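Local coordinates for suppressor protein MPT5 (Saccharomyces cerevisiae, PDB 5BZ1) that binds target mRNAs through the Pumilio-homology domain described here, recognising elements in their 3'-UTRs and regulating expression after transcription, as in repression of HO, at residues Cys190-Gln193 / Gln194-Ile198. Numbering follows the deposited sequence.
Sequences CTLQ and QIFKI
Thr-191 and Gln-194 close a capping box at the start of helix 192-204 in Pumilio repeat 5, and two reciprocal bonds define it. Gln-194 N donates to Thr-191 OG1 at 3.2 Å, while Thr-191 N donates to Gln-194 OE1 at 2.9 Å with an N-H...O angle of 160°. That second donor is tilted 29° from the carbonyl plane of the glutamine amide. With chi1 at -72°, CG of Gln-194 lies beside its own backbone N, and the extended chain beyond brings the amide back to the turn before the helix. NE2 of the same amide donates to Pro-154 O, so both ends of the group are held and its rotation is fixed. Were this glutamine an alanine, Thr-191 N would probably lose its side-chain acceptor and Pro-154 O this donor, leaving the helix start untied from the loop at Pro-154. The tightly packed side lies inward, where Cys-190 SG meets Ile-195 CG1 at 3.5 Å and both residues are buried; about one turn further on, Ile-198 rests on Leu-186 and Leu-187 of helix 179-189. The solvent side is looser: exposed Leu-192 reaches Phe-196 through CD1, 4.1 Å from CE1. Leu-192 O accepts from Phe-196 N and also lies over one face of the Phe-196 ring, 3.6 Å above its plane and offset toward the rim.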
# COMPACT_ATOMS: atom_id res chain seq x y z
N CYS A 190 9.42 0.68 3.46
CA CYS A 190 10.34 1.80 3.26
C CYS A 190 10.78 2.43 4.59
O CYS A 190 10.21 2.13 5.64
CB CYS A 190 9.73 2.85 2.33
SG CYS A 190 8.34 3.76 3.03
N THR A 191 11.79 3.30 4.54
CA THR A 191 12.34 3.90 5.76
C THR A 191 11.40 4.93 6.37
O THR A 191 10.52 5.46 5.69
CB THR A 191 13.71 4.57 5.51
OG1 THR A 191 13.52 5.88 4.98
CG2 THR A 191 14.54 3.73 4.54
N LEU A 192 11.58 5.21 7.66
CA LEU A 192 10.74 6.16 8.37
C LEU A 192 10.75 7.53 7.68
O LEU A 192 9.70 8.14 7.48
CB LEU A 192 11.18 6.28 9.83
CG LEU A 192 10.20 6.95 10.80
CD1 LEU A 192 8.77 6.57 10.46
CD2 LEU A 192 10.52 6.55 12.22
N GLN A 193 11.94 7.98 7.29
CA GLN A 193 12.09 9.28 6.64
C GLN A 193 11.43 9.33 5.26
O GLN A 193 10.99 10.39 4.82
CB GLN A 193 13.57 9.69 6.58
CG GLN A 193 14.10 10.22 7.91
CD GLN A 193 15.58 10.52 7.89
OE1 GLN A 193 16.35 9.89 7.16
NE2 GLN A 193 16.00 11.50 8.69
N GLN A 194 11.38 8.18 4.59
CA GLN A 194 10.66 8.08 3.32
C GLN A 194 9.14 8.14 3.55
O GLN A 194 8.41 8.70 2.73
CB GLN A 194 11.05 6.81 2.56
CG GLN A 194 12.46 6.84 1.95
CD GLN A 194 12.92 5.48 1.47
OE1 GLN A 194 12.43 4.45 1.94
NE2 GLN A 194 13.86 5.46 0.53
N ILE A 195 8.68 7.55 4.65
CA ILE A 195 7.27 7.62 5.02
C ILE A 195 6.86 9.07 5.28
O ILE A 195 5.78 9.50 4.87
CB ILE A 195 6.96 6.76 6.27
CG1 ILE A 195 7.25 5.28 6.00
CG2 ILE A 195 5.52 6.94 6.72
CD1 ILE A 195 7.06 4.39 7.22
N PHE A 196 7.72 9.80 5.98
CA PHE A 196 7.49 11.21 6.29
C PHE A 196 7.24 12.05 5.04
O PHE A 196 6.27 12.80 4.98
CB PHE A 196 8.68 11.80 7.05
CG PHE A 196 8.72 11.43 8.51
CD1 PHE A 196 7.63 10.82 9.12
CD2 PHE A 196 9.85 11.69 9.27
CE1 PHE A 196 7.67 10.48 10.46
CE2 PHE A 196 9.90 11.35 10.61
CZ PHE A 196 8.80 10.74 11.20
N LYS A 197 8.13 11.93 4.06
CA LYS A 197 8.03 12.69 2.82
C LYS A 197 6.70 12.44 2.11
O LYS A 197 6.09 13.36 1.56
CB LYS A 197 9.21 12.38 1.89
CG LYS A 197 10.50 13.10 2.29
CD LYS A 197 11.73 12.42 1.70
CE LYS A 197 11.70 12.40 0.18
NZ LYS A 197 11.78 13.76 -0.41
N ILE A 198 6.26 11.18 2.13
CA ILE A 198 5.00 10.80 1.50
C ILE A 198 3.81 11.31 2.31
O ILE A 198 2.81 11.77 1.75
CB ILE A 198 4.92 9.27 1.32
CG1 ILE A 198 6.07 8.79 0.43
CG2 ILE A 198 3.58 8.86 0.72
CD1 ILE A 198 6.09 7.28 0.21